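Local coordinates for uncharacterized protein (Bacteroides vulgatus, PDB 4Q88), which is of unknown function but belongs to glycoside hydrolase family 88 and so probably hydrolyses glycosidic substrates, at residues A[21-26]-A[342-347]; A[121-126]-A[153-158]; A[137-140]-A[144-147]; A[173-178]-A[185-190]; A[246-251]-A[280-285]. One frame throughout, in Å; residues are numbered along the deposited sequence.

Interaction 1: residues A[21-26]-A[342-347]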
# COMPACT_ATOMS: atom_id res chain seq x y z
N HIS A 21 -4.09 -18.52 -5.58
CA HIS A 21 -3.90 -18.86 -6.98
C HIS A 21 -5.15 -18.55 -7.83
O HIS A 21 -5.00 -18.11 -8.96
CB HIS A 21 -3.47 -20.31 -7.12
CG HIS A 21 -2.11 -20.58 -6.60
ND1 HIS A 21 -0.99 -19.98 -7.12
CD2 HIS A 21 -1.67 -21.41 -5.62
CE1 HIS A 21 0.08 -20.44 -6.51
NE2 HIS A 21 -0.30 -21.27 -5.57
N ARG A 22 -6.36 -18.78 -7.30
CA ARG A 22 -7.60 -18.46 -8.02
C ARG A 22 -7.63 -16.98 -8.41
O ARG A 22 -7.82 -16.61 -9.58
CB ARG A 22 -8.81 -18.78 -7.15
CG ARG A 22 -10.10 -18.65 -7.92
CD ARG A 22 -11.36 -18.65 -7.07
NE ARG A 22 -11.30 -19.38 -5.81
CZ ARG A 22 -12.10 -19.13 -4.78
NH1 ARG A 22 -13.02 -18.17 -4.85
NH2 ARG A 22 -11.96 -19.80 -3.66
N VAL A 23 -7.37 -16.12 -7.42
CA VAL A 23 -7.37 -14.66 -7.63
C VAL A 23 -6.28 -14.21 -8.59
O VAL A 23 -6.54 -13.43 -9.51
CB VAL A 23 -7.24 -13.91 -6.28
CG1 VAL A 23 -7.03 -12.41 -6.47
CG2 VAL A 23 -8.44 -14.20 -5.41
N ASN A 24 -5.07 -14.73 -8.40
CA ASN A 24 -3.96 -14.25 -9.19
C ASN A 24 -4.03 -14.78 -10.61
O ASN A 24 -3.71 -14.05 -11.55
CB ASN A 24 -2.60 -14.58 -8.55
CG ASN A 24 -1.57 -13.47 -8.80
OD1 ASN A 24 -1.94 -12.30 -9.02
ND2 ASN A 24 -0.30 -13.84 -8.81
N GLN A 25 -4.45 -16.04 -10.78
CA GLN A 25 -4.58 -16.59 -12.13
C GLN A 25 -5.67 -15.93 -12.92
O GLN A 25 -5.47 -15.67 -14.10
CB GLN A 25 -4.75 -18.09 -12.10
CG GLN A 25 -3.42 -18.70 -11.73
CD GLN A 25 -3.49 -20.16 -11.41
OE1 GLN A 25 -4.47 -20.84 -11.72
NE2 GLN A 25 -2.42 -20.66 -10.79
N ARG A 26 -6.78 -15.62 -12.28
CA ARG A 26 -7.86 -14.89 -12.96
C ARG A 26 -7.34 -13.58 -13.47
O ARG A 26 -7.54 -13.23 -14.64
CB ARG A 26 -9.04 -14.68 -12.03
CG ARG A 26 -10.25 -13.99 -12.69
CD ARG A 26 -11.12 -13.28 -11.68
NE ARG A 26 -11.87 -12.16 -12.25
CZ ARG A 26 -11.51 -10.86 -12.20
NH1 ARG A 26 -10.36 -10.45 -11.60
NH2 ARG A 26 -12.33 -9.96 -12.76
N PHE A 342 -5.51 -2.50 -8.13
CA PHE A 342 -4.82 -2.16 -6.91
C PHE A 342 -5.42 -2.82 -5.68
O PHE A 342 -4.71 -3.12 -4.73
CB PHE A 342 -4.73 -0.63 -6.74
CG PHE A 342 -6.06 0.03 -6.50
CD1 PHE A 342 -6.57 0.15 -5.21
CD2 PHE A 342 -6.78 0.54 -7.54
CE1 PHE A 342 -7.83 0.72 -4.99
CE2 PHE A 342 -8.03 1.11 -7.33
CZ PHE A 342 -8.55 1.20 -6.06
N GLY A 343 -6.73 -3.06 -5.73
CA GLY A 343 -7.49 -3.74 -4.70
C GLY A 343 -7.23 -5.22 -4.65
O GLY A 343 -7.15 -5.81 -3.61
N ILE A 344 -7.03 -5.81 -5.82
CA ILE A 344 -6.58 -7.20 -5.92
C ILE A 344 -5.18 -7.29 -5.34
O ILE A 344 -4.90 -8.18 -4.57
CB ILE A 344 -6.58 -7.67 -7.36
CG1 ILE A 344 -8.05 -7.74 -7.84
CG2 ILE A 344 -5.85 -9.01 -7.50
CD1 ILE A 344 -8.24 -8.00 -9.31
N GLY A 345 -4.35 -6.30 -5.63
CA GLY A 345 -3.03 -6.25 -5.00
C GLY A 345 -3.08 -6.27 -3.46
O GLY A 345 -2.38 -7.08 -2.78
N ALA A 346 -3.88 -5.37 -2.92
CA ALA A 346 -4.09 -5.32 -1.47
C ALA A 346 -4.64 -6.62 -0.87
O ALA A 346 -4.11 -7.11 0.15
CB ALA A 346 -4.99 -4.15 -1.12
N PHE A 347 -5.64 -7.21 -1.53
CA PHE A 347 -6.16 -8.51 -1.15
C PHE A 347 -5.06 -9.60 -1.09
O PHE A 347 -4.94 -10.29 -0.11
CB PHE A 347 -7.28 -8.93 -2.07
CG PHE A 347 -7.91 -10.26 -1.71
CD1 PHE A 347 -7.33 -11.45 -2.11
CD2 PHE A 347 -9.06 -10.32 -0.94
CE1 PHE A 347 -7.91 -12.69 -1.75
CE2 PHE A 347 -9.64 -11.53 -0.60
CZ PHE A 347 -9.06 -12.69 -0.99
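V23 meets I344 and F347 at once, one methyl for each. Its CG1 stands anti to the backbone N (chi1 172°) and lies 3.7 Å from CG2 of I344. The two branched side chains slide past each other in opposite directions, so methyl rests beside methyl. The other branch, CG2 of V23, comes obliquely to the F347 ring and approaches its CE1 at 4.0 Å. The backbones are closest at V23 and I344, whose CA atoms are 7.7 Å apart.

The two helical segments run nearly antiparallel, at 154°, with axes 10.8 Å apart. Helices 13-30 and 341-358 are the first and last of the twelve long helices in the chain, and their meeting probably closes the ring of the (α/α)6 barrel expected of family 88. L312, from a loop, and L348, one residue beyond the second segment, also pack on V23.

One turn further on, R26 adds a lighter contact. Its chain is extended from CG to NE and crosses I344 at about a right angle. The guanidinium presents its edge, with NH1 of R26 4.0 Å from CD1 of I344, so a charged group here touches only the end of an aliphatic chain across the interface. No hydrogen bond joins the two segments. On the same helix Y27 also touches I344, and I19 reaches F347.

Interaction 2: residues A[121-126]-A[153-158]; sequences ARAREV and VKMYDI
M155, a selenomethionine, reaches from helix 144-159 to A123 and R124 on helix 117-132, packing together two helices of what is expected, from family 88, to be an (α/α)6 barrel. SE of M155 lies 4.0 Å from CB of A123. The terminal methyl, CE of M155, goes further and comes to 3.4 Å from CG of R124, a close fit of carbon on carbon. The same M155 methyl sits 4.1 Å from the backbone N of R124, so it settles over the start of that residue and stays clear of its charged end.

The shape of M155 explains the reach. CG is anti to the carbonyl carbon, and the next two torsions turn the same way (chi2 -58°, chi3 -59°), curling the chain so that selenium and methyl are both offered to helix 117-132. R124 passes obliquely across it. With CG also set beside its own backbone N, the arginine offers its second methylene, CG, to the methyl.

Beyond this apolar shell the polar ends are dealt with elsewhere. The R124 chain bends at chi3, and NE forms a salt bridge with E128, one turn along its own helix. F104 of helix 103-113 touches A123, and Y164 of helix 163-179 touches M155, so neighbouring helices flank both partners.

On another face of helix 117-132, R122 and E125 are paired within the segment. NH1 of R122 gives a hydrogen bond of 3.0 Å to OE1 of E125, which is met from above the carboxylate plane, 48° out of it.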
# COMPACT_ATOMS: atom_id res chain seq x y z
N ALA A 121 18.55 1.46 -12.84
CA ALA A 121 19.20 2.70 -13.28
C ALA A 121 18.29 3.89 -13.12
O ALA A 121 18.69 4.92 -12.59
CB ALA A 121 19.66 2.59 -14.75
N ARG A 122 17.06 3.76 -13.62
CA ARG A 122 16.12 4.88 -13.59
C ARG A 122 15.67 5.16 -12.14
O ARG A 122 15.59 6.32 -11.72
CB ARG A 122 14.90 4.58 -14.42
CG ARG A 122 13.87 5.71 -14.46
CD ARG A 122 14.43 7.03 -14.97
NE ARG A 122 13.32 7.94 -15.31
CZ ARG A 122 13.43 9.05 -16.04
NH1 ARG A 122 14.61 9.47 -16.46
NH2 ARG A 122 12.33 9.76 -16.33
N ALA A 123 15.38 4.12 -11.38
CA ALA A 123 15.05 4.32 -9.95
C ALA A 123 16.11 5.12 -9.22
O ALA A 123 15.78 6.03 -8.49
CB ALA A 123 14.86 3.00 -9.24
N ARG A 124 17.39 4.74 -9.39
CA ARG A 124 18.49 5.48 -8.76
C ARG A 124 18.56 6.89 -9.29
O ARG A 124 18.72 7.83 -8.52
CB ARG A 124 19.83 4.77 -8.97
CG ARG A 124 20.05 3.50 -8.18
CD ARG A 124 21.51 3.06 -8.29
NE ARG A 124 22.32 4.18 -7.83
CZ ARG A 124 23.59 4.40 -8.13
NH1 ARG A 124 24.31 3.54 -8.83
NH2 ARG A 124 24.15 5.52 -7.69
N GLU A 125 18.45 7.07 -10.60
CA GLU A 125 18.53 8.41 -11.17
C GLU A 125 17.46 9.33 -10.56
O GLU A 125 17.74 10.44 -10.12
CB GLU A 125 18.30 8.36 -12.68
CG GLU A 125 18.25 9.76 -13.27
CD GLU A 125 17.79 9.83 -14.72
OE1 GLU A 125 17.26 8.84 -15.31
OE2 GLU A 125 17.96 10.95 -15.25
N VAL A 126 16.23 8.83 -10.55
CA VAL A 126 15.11 9.64 -10.09
C VAL A 126 15.19 9.89 -8.58
O VAL A 126 15.07 11.03 -8.13
CB VAL A 126 13.76 8.99 -10.44
CG1 VAL A 126 12.61 9.71 -9.72
CG2 VAL A 126 13.61 8.95 -11.97
N VAL A 153 13.51 1.90 1.53
CA VAL A 153 14.21 0.78 2.19
C VAL A 153 14.74 -0.23 1.17
O VAL A 153 15.81 -0.84 1.39
CB VAL A 153 13.37 0.07 3.28
CG1 VAL A 153 13.13 1.03 4.44
CG2 VAL A 153 12.05 -0.50 2.76
N LYS A 154 14.00 -0.42 0.06
CA LYS A 154 14.42 -1.36 -0.98
C LYS A 154 15.67 -0.81 -1.69
O LYS A 154 16.62 -1.58 -2.01
CB LYS A 154 13.30 -1.62 -1.99
CG LYS A 154 12.18 -2.47 -1.40
CD LYS A 154 10.98 -2.60 -2.33
CE LYS A 154 9.86 -3.37 -1.66
NZ LYS A 154 10.18 -4.78 -1.37
N MSE A 155 15.74 0.51 -1.87
CA MSE A 155 16.90 1.11 -2.59
C MSE A 155 18.09 1.13 -1.67
O MSE A 155 19.23 0.84 -2.12
CB MSE A 155 16.65 2.51 -3.17
CG MSE A 155 15.52 2.54 -4.25
SE MSE A 155 15.88 1.33 -5.75
CE MSE A 155 17.58 2.16 -6.27
N TYR A 156 17.89 1.42 -0.39
CA TYR A 156 18.95 1.27 0.62
C TYR A 156 19.48 -0.16 0.63
O TYR A 156 20.72 -0.38 0.68
CB TYR A 156 18.50 1.67 2.04
CG TYR A 156 19.61 1.45 3.01
CD1 TYR A 156 20.61 2.41 3.15
CD2 TYR A 156 19.78 0.23 3.69
CE1 TYR A 156 21.72 2.21 3.96
CE2 TYR A 156 20.89 0.02 4.53
CZ TYR A 156 21.85 1.02 4.66
OH TYR A 156 22.95 0.85 5.47
N ASP A 157 18.59 -1.15 0.64
CA ASP A 157 19.05 -2.54 0.68
C ASP A 157 20.05 -2.85 -0.44
O ASP A 157 21.09 -3.55 -0.24
CB ASP A 157 17.84 -3.48 0.54
CG ASP A 157 18.23 -4.92 0.55
OD1 ASP A 157 18.89 -5.32 1.52
OD2 ASP A 157 17.88 -5.62 -0.39
N ILE A 158 19.77 -2.30 -1.61
CA ILE A 158 20.69 -2.46 -2.79
C ILE A 158 21.95 -1.61 -2.71
O ILE A 158 23.06 -2.15 -2.83
CB ILE A 158 19.96 -2.18 -4.09
CG1 ILE A 158 18.85 -3.23 -4.28
CG2 ILE A 158 20.93 -2.21 -5.30
CD1 ILE A 158 17.81 -2.82 -5.30

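Interaction 3: residues A[137-140]-A[144-147]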
# COMPACT_ATOMS: atom_id res chain seq x y z
N ASP A 137 8.43 18.44 0.69
CA ASP A 137 7.03 18.11 0.76
C ASP A 137 6.58 17.29 -0.43
O ASP A 137 5.50 17.48 -0.99
CB ASP A 137 6.20 19.39 0.94
CG ASP A 137 6.32 20.34 -0.25
OD1 ASP A 137 7.25 20.25 -1.06
OD2 ASP A 137 5.42 21.20 -0.38
N TYR A 138 7.37 16.30 -0.80
CA TYR A 138 7.03 15.41 -1.89
C TYR A 138 5.84 14.47 -1.60
O TYR A 138 5.20 14.00 -2.54
CB TYR A 138 8.24 14.55 -2.27
CG TYR A 138 9.30 15.32 -3.08
CD1 TYR A 138 9.09 15.57 -4.45
CD2 TYR A 138 10.49 15.78 -2.50
CE1 TYR A 138 10.03 16.26 -5.19
CE2 TYR A 138 11.41 16.47 -3.22
CZ TYR A 138 11.20 16.71 -4.57
OH TYR A 138 12.13 17.39 -5.30
N TRP A 139 5.61 14.15 -0.32
CA TRP A 139 4.61 13.14 0.06
C TRP A 139 3.47 13.95 0.71
O TRP A 139 3.21 13.89 1.91
CB TRP A 139 5.23 12.13 1.06
CG TRP A 139 6.33 11.34 0.47
CD1 TRP A 139 6.67 11.26 -0.86
CD2 TRP A 139 7.22 10.49 1.17
NE1 TRP A 139 7.74 10.42 -1.02
CE2 TRP A 139 8.10 9.95 0.22
CE3 TRP A 139 7.37 10.15 2.53
CZ2 TRP A 139 9.10 9.04 0.56
CZ3 TRP A 139 8.41 9.28 2.87
CH2 TRP A 139 9.25 8.74 1.91
N HIS A 140 2.79 14.69 -0.14
CA HIS A 140 1.76 15.67 0.28
C HIS A 140 0.32 15.09 0.27
O HIS A 140 -0.67 15.84 0.41
CB HIS A 140 1.79 16.94 -0.66
CG HIS A 140 1.76 16.62 -2.13
ND1 HIS A 140 0.60 16.49 -2.85
CD2 HIS A 140 2.77 16.41 -3.00
CE1 HIS A 140 0.89 16.17 -4.10
NE2 HIS A 140 2.21 16.15 -4.23
N ALA A 144 0.95 8.41 -0.69
CA ALA A 144 2.36 8.48 -1.04
C ALA A 144 3.19 7.63 -0.14
O ALA A 144 4.24 7.12 -0.56
CB ALA A 144 2.89 9.90 -0.96
N LEU A 145 2.77 7.49 1.12
CA LEU A 145 3.53 6.63 1.98
C LEU A 145 3.67 5.19 1.49
O LEU A 145 4.74 4.59 1.64
CB LEU A 145 3.02 6.67 3.43
CG LEU A 145 2.91 8.06 4.09
CD1 LEU A 145 2.49 7.87 5.56
CD2 LEU A 145 4.24 8.80 4.01
N TYR A 146 2.60 4.57 1.02
CA TYR A 146 2.75 3.26 0.45
C TYR A 146 3.50 3.34 -0.86
O TYR A 146 4.32 2.44 -1.16
CB TYR A 146 1.38 2.59 0.25
CG TYR A 146 1.49 1.17 -0.23
CD1 TYR A 146 1.63 0.89 -1.59
CD2 TYR A 146 1.53 0.10 0.66
CE1 TYR A 146 1.79 -0.44 -2.02
CE2 TYR A 146 1.66 -1.19 0.24
CZ TYR A 146 1.84 -1.47 -1.10
OH TYR A 146 2.00 -2.79 -1.47
N MSE A 147 3.24 4.36 -1.67
CA MSE A 147 3.89 4.40 -2.99
C MSE A 147 5.43 4.47 -2.86
O MSE A 147 6.17 3.88 -3.64
CB MSE A 147 3.35 5.57 -3.78
CG MSE A 147 1.85 5.58 -4.01
SE MSE A 147 1.06 3.85 -4.55
CE MSE A 147 -0.53 4.02 -3.41
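W139 packs from the loop before helix 144-159 onto A144 and L145 in that helix's first turn. All three residues are buried, and no hydrogen bond crosses between 137-140 and 144-147. Starting at CB, the tryptophan W139 meets the methyl of A144 at 3.8 Å, CB to CB, and W139 CA is equally near to the same methyl. CG and CD1 of the W139 indole follow, each 4.0 Å from A144 CB, so this one methyl is set against the root of the side chain and the near part of the five-membered ring. It comes to the indole obliquely.

With CG anti to the carbonyl carbon (chi1 -64°), the six-membered ring is carried along past A144 to the next residue of the helix. There CE3 of W139 meets CD2 of L145 at 3.7 Å, again from an oblique direction, the two side chains crossing at about a right angle. The chain thus turns back on itself within a few residues: in the (α/α)6 barrel expected of family 88, the loop after helix 117-132 tucks its tryptophan against the next helix just as that helix begins.

V148, M149 and M152 of helix 144-159 also touch the tryptophan, and Y171 of helix 163-179 makes an edge-to-face ring contact with it. L145 continues the apolar layer with L172 of helix 163-179 and A215 of helix 209-225.

Interaction 4: residues A[173-178]-A[185-190]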
# COMPACT_ATOMS: atom_id res chain seq x y z
N THR A 173 8.31 13.12 7.95
CA THR A 173 8.09 14.18 8.95
C THR A 173 7.22 15.27 8.38
O THR A 173 6.35 15.80 9.08
CB THR A 173 9.44 14.76 9.47
OG1 THR A 173 10.11 13.71 10.15
CG2 THR A 173 9.22 15.84 10.45
N VAL A 174 7.41 15.62 7.12
CA VAL A 174 6.59 16.63 6.48
C VAL A 174 5.15 16.13 6.26
O VAL A 174 4.18 16.86 6.47
CB VAL A 174 7.24 17.15 5.18
CG1 VAL A 174 6.33 18.13 4.46
CG2 VAL A 174 8.53 17.90 5.52
N THR A 175 5.00 14.90 5.82
CA THR A 175 3.67 14.28 5.70
C THR A 175 2.93 14.39 7.03
O THR A 175 1.75 14.84 7.06
CB THR A 175 3.78 12.81 5.28
OG1 THR A 175 4.48 12.72 4.01
CG2 THR A 175 2.36 12.16 5.22
N ASP A 176 3.60 14.04 8.10
CA ASP A 176 2.99 14.09 9.44
C ASP A 176 2.54 15.49 9.79
O ASP A 176 1.45 15.68 10.40
CB ASP A 176 3.96 13.63 10.51
CG ASP A 176 4.16 12.11 10.53
OD1 ASP A 176 3.53 11.38 9.72
OD2 ASP A 176 4.95 11.64 11.40
N SER A 177 3.38 16.47 9.47
CA SER A 177 3.06 17.88 9.79
C SER A 177 1.79 18.33 9.13
O SER A 177 1.11 19.20 9.65
CB SER A 177 4.22 18.82 9.38
OG SER A 177 4.23 19.10 7.95
N ILE A 178 1.47 17.79 7.96
CA ILE A 178 0.27 18.18 7.23
C ILE A 178 -0.97 17.35 7.66
O ILE A 178 -2.10 17.89 7.74
CB ILE A 178 0.48 18.05 5.69
CG1 ILE A 178 1.68 18.86 5.16
CG2 ILE A 178 -0.80 18.49 4.96
CD1 ILE A 178 2.15 18.35 3.79
N GLY A 185 -4.25 9.27 16.28
CA GLY A 185 -3.31 8.24 15.78
C GLY A 185 -3.63 7.81 14.37
O GLY A 185 -3.32 6.66 14.00
N LEU A 186 -4.26 8.70 13.58
CA LEU A 186 -4.57 8.41 12.18
C LEU A 186 -4.23 9.61 11.33
O LEU A 186 -4.08 10.72 11.86
CB LEU A 186 -6.08 8.06 12.03
CG LEU A 186 -6.61 6.83 12.75
CD1 LEU A 186 -8.13 6.78 12.62
CD2 LEU A 186 -6.00 5.58 12.16
N TYR A 187 -4.09 9.36 10.02
CA TYR A 187 -3.79 10.34 9.02
C TYR A 187 -5.05 10.79 8.27
O TYR A 187 -5.88 9.95 7.84
CB TYR A 187 -2.87 9.80 7.94
CG TYR A 187 -1.45 9.55 8.42
CD1 TYR A 187 -1.09 8.35 8.97
CD2 TYR A 187 -0.49 10.52 8.27
CE1 TYR A 187 0.22 8.15 9.41
CE2 TYR A 187 0.81 10.33 8.66
CZ TYR A 187 1.16 9.14 9.24
OH TYR A 187 2.45 8.97 9.67
N TYR A 188 -5.17 12.11 8.10
CA TYR A 188 -6.07 12.71 7.11
C TYR A 188 -5.47 12.44 5.73
O TYR A 188 -4.24 12.29 5.57
CB TYR A 188 -6.21 14.21 7.30
CG TYR A 188 -6.81 14.57 8.65
CD1 TYR A 188 -8.19 14.42 8.88
CD2 TYR A 188 -6.03 15.07 9.68
CE1 TYR A 188 -8.75 14.72 10.12
CE2 TYR A 188 -6.60 15.38 10.92
CZ TYR A 188 -7.96 15.21 11.12
OH TYR A 188 -8.52 15.51 12.37
N ARG A 189 -6.34 12.36 4.75
CA ARG A 189 -5.85 11.96 3.43
C ARG A 189 -5.02 13.00 2.68
O ARG A 189 -4.21 12.62 1.85
CB ARG A 189 -6.92 11.35 2.58
CG ARG A 189 -7.86 12.33 1.94
CD ARG A 189 -8.83 11.63 1.00
NE ARG A 189 -8.25 11.20 -0.29
CZ ARG A 189 -8.99 10.76 -1.30
NH1 ARG A 189 -10.34 10.70 -1.18
NH2 ARG A 189 -8.42 10.36 -2.44
N ASP A 190 -5.23 14.29 2.95
CA ASP A 190 -4.40 15.37 2.42
C ASP A 190 -4.81 16.64 3.16
O ASP A 190 -5.71 16.61 4.04
CB ASP A 190 -4.53 15.50 0.88
CG ASP A 190 -5.94 15.89 0.42
OD1 ASP A 190 -6.57 16.81 1.02
OD2 ASP A 190 -6.42 15.22 -0.53
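Y187 points its phenol at the carboxylate of D176, and the hydroxyl gives a hydrogen bond from OH to OD1 of 2.6 Å. The acceptor lies at the ring's edge, near its plane, which brings D176 OD1 to 3.1 Å from Y187 CE2. Ring and carboxylate are turned 43° from each other, the side chains crossing obliquely. OD1 is approached on its syn side, 21° out of the carboxylate plane. D176 has CG anti to the carbonyl carbon (chi1 -75°), which brings the carboxylate within reach of the phenol although CB itself does not point at the strand.

T175 supplies the apolar part. It crosses the tyrosine at about a right angle, and T175 CG2 stands 4.2 Å from Y187 CE2, oblique to the ring. Its OG1 is turned to other partners and hydrogen-bonds to the carbonyl oxygens of W139 and Y171.

R239 of helix 233-249 ties the polar group together: its NH1 forms a salt bridge with OD2 of D176 and also a hydrogen bond with OH of Y187. This positive charge probably helps keep the aspartate ionised and a strong acceptor. A phenylalanine at Y187 would probably still fill the space beside T175, but would leave OD1 of D176 without its phenol donor and R239 with one partner fewer.

Y187 belongs to a two-residue strand, 186-187, loosely paired antiparallel with 180-181. The contact therefore folds a small two-stranded hairpin back on helix 163-179, within a connection between successive helices, consistent with an (α/α)6 barrel.

Interaction 5: residues A[246-251]-A[280-285]; sequences SIAACQ and YGFLWG
F282 has its CG anti to the carbonyl carbon (chi1 -78°), which sends the ring out from helix 272-287 to I247 and A248. I247 answers with CG2, the branch anti to its own backbone N, while CG1 is placed beside that N. CG2 of I247 touches the far end of the phenylalanine, 3.6 Å from CZ and 3.7 Å from CE2 of F282. It comes in obliquely, and the root of the side chain follows, with I247 CB 4.0 Å from F282 CZ.

A248 meets the same end of the ring by its backbone first. The N of A248 lies 3.8 Å from CZ of F282, at the ring edge and near the ring plane, while the A248 methyl CB is 4.2 Å from that CZ. The tip of one ring is thus lodged against two successive residues near the end of helix 233-249. The backbones stay well apart, with CA of A248 and CA of F282 separated by 9.1 Å, and the long aromatic side chain spans the distance.

In the (α/α)6 barrel expected of this family, the contact joins helix 233-249 to helix 272-287, the next long helix in the chain. Between them runs a loop that returns W257 to touch F282, while NE1 of W257 hydrogen-bonds to the carbonyl oxygen of I247. F216 of helix 209-225 packs edge-to-face on F282 and also touches I247, and V300 of helix 293-311 reaches the phenylalanine too.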
# COMPACT_ATOMS: atom_id res chain seq x y z
N SER A 246 -5.51 2.40 17.10
CA SER A 246 -6.57 3.30 16.62
C SER A 246 -7.43 2.66 15.53
O SER A 246 -8.71 2.85 15.45
CB SER A 246 -5.94 4.58 16.15
OG SER A 246 -5.26 5.18 17.22
N ILE A 247 -6.76 1.94 14.65
CA ILE A 247 -7.47 1.24 13.57
C ILE A 247 -8.37 0.14 14.19
O ILE A 247 -9.54 -0.02 13.82
CB ILE A 247 -6.50 0.69 12.53
CG1 ILE A 247 -5.77 1.81 11.80
CG2 ILE A 247 -7.22 -0.26 11.60
CD1 ILE A 247 -4.51 1.33 11.08
N ALA A 248 -7.81 -0.67 15.08
CA ALA A 248 -8.62 -1.72 15.69
C ALA A 248 -9.94 -1.21 16.31
O ALA A 248 -11.04 -1.81 16.13
CB ALA A 248 -7.79 -2.50 16.70
N ALA A 249 -9.83 -0.07 16.96
CA ALA A 249 -10.91 0.54 17.68
C ALA A 249 -12.02 0.99 16.77
O ALA A 249 -13.17 1.17 17.24
CB ALA A 249 -10.40 1.73 18.50
N CYS A 250 -11.78 1.15 15.47
CA CYS A 250 -12.90 1.58 14.62
C CYS A 250 -13.35 0.53 13.59
O CYS A 250 -14.11 0.84 12.66
CB CYS A 250 -12.62 2.93 13.99
SG CYS A 250 -11.16 2.98 12.98
N GLN A 251 -12.93 -0.72 13.79
CA GLN A 251 -13.41 -1.81 12.98
C GLN A 251 -14.95 -1.99 13.13
O GLN A 251 -15.50 -1.83 14.23
CB GLN A 251 -12.70 -3.09 13.38
CG GLN A 251 -13.03 -4.23 12.45
CD GLN A 251 -12.30 -5.50 12.84
OE1 GLN A 251 -12.16 -5.81 14.04
NE2 GLN A 251 -11.92 -6.28 11.87
N TYR A 280 -3.51 -6.90 6.15
CA TYR A 280 -2.10 -7.16 5.90
C TYR A 280 -1.25 -6.65 7.02
O TYR A 280 -0.37 -7.37 7.59
CB TYR A 280 -1.64 -6.54 4.56
CG TYR A 280 -0.13 -6.57 4.39
CD1 TYR A 280 0.54 -7.80 4.24
CD2 TYR A 280 0.63 -5.41 4.47
CE1 TYR A 280 1.94 -7.84 4.14
CE2 TYR A 280 2.05 -5.47 4.37
CZ TYR A 280 2.67 -6.66 4.19
OH TYR A 280 4.04 -6.71 4.10
N GLY A 281 -1.48 -5.41 7.41
CA GLY A 281 -0.65 -4.80 8.43
C GLY A 281 -0.77 -5.50 9.78
O GLY A 281 0.25 -5.74 10.47
N PHE A 282 -1.99 -5.89 10.15
CA PHE A 282 -2.21 -6.53 11.45
C PHE A 282 -1.55 -7.93 11.44
O PHE A 282 -0.86 -8.31 12.36
CB PHE A 282 -3.70 -6.68 11.73
CG PHE A 282 -4.38 -5.40 12.19
CD1 PHE A 282 -4.03 -4.85 13.38
CD2 PHE A 282 -5.40 -4.84 11.49
CE1 PHE A 282 -4.65 -3.72 13.87
CE2 PHE A 282 -6.06 -3.72 11.99
CZ PHE A 282 -5.66 -3.15 13.16
N LEU A 283 -1.77 -8.67 10.36
CA LEU A 283 -1.18 -10.03 10.26
C LEU A 283 0.36 -9.93 10.30
O LEU A 283 1.01 -10.69 11.03
CB LEU A 283 -1.67 -10.72 9.00
CG LEU A 283 -3.12 -11.17 8.99
CD1 LEU A 283 -3.50 -11.46 7.55
CD2 LEU A 283 -3.34 -12.37 9.93
N TRP A 284 0.95 -9.01 9.52
CA TRP A 284 2.42 -8.82 9.50
C TRP A 284 2.93 -8.48 10.92
O TRP A 284 3.92 -9.08 11.43
CB TRP A 284 2.85 -7.74 8.48
CG TRP A 284 4.31 -7.65 8.45
CD1 TRP A 284 5.15 -8.43 7.72
CD2 TRP A 284 5.14 -6.82 9.27
NE1 TRP A 284 6.46 -8.10 7.99
CE2 TRP A 284 6.48 -7.17 8.99
CE3 TRP A 284 4.88 -5.87 10.28
CZ2 TRP A 284 7.55 -6.56 9.63
CZ3 TRP A 284 5.97 -5.25 10.90
CH2 TRP A 284 7.27 -5.62 10.59
N GLY A 285 2.25 -7.53 11.56
CA GLY A 285 2.59 -7.12 12.93
C GLY A 285 2.55 -8.25 13.95
O GLY A 285 3.44 -8.36 14.78

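All five contacts are largely buried; R124 of interaction 2 is the one touching residue that is fully exposed, though R26, D176 and A248 are partly so. Interactions 1, 2 and 5 join helix to helix by apolar packing, whereas 3 and 4 fold a loop and a short strand onto helices. Interaction 4 differs in chemistry, resting on a charged hydrogen bond. Interactions 2 and 3 share helix 144-159, their centres about 16 Å apart. Interactions 3 and 4 touch, with D137 CB 3.7 Å from V174 CG1. Interaction 4 also meets interaction 5, where L186 CD2 lies 3.8 Å from I247 CG1. Interaction 1 spans the chain's two ends, with the other four between them in sequence.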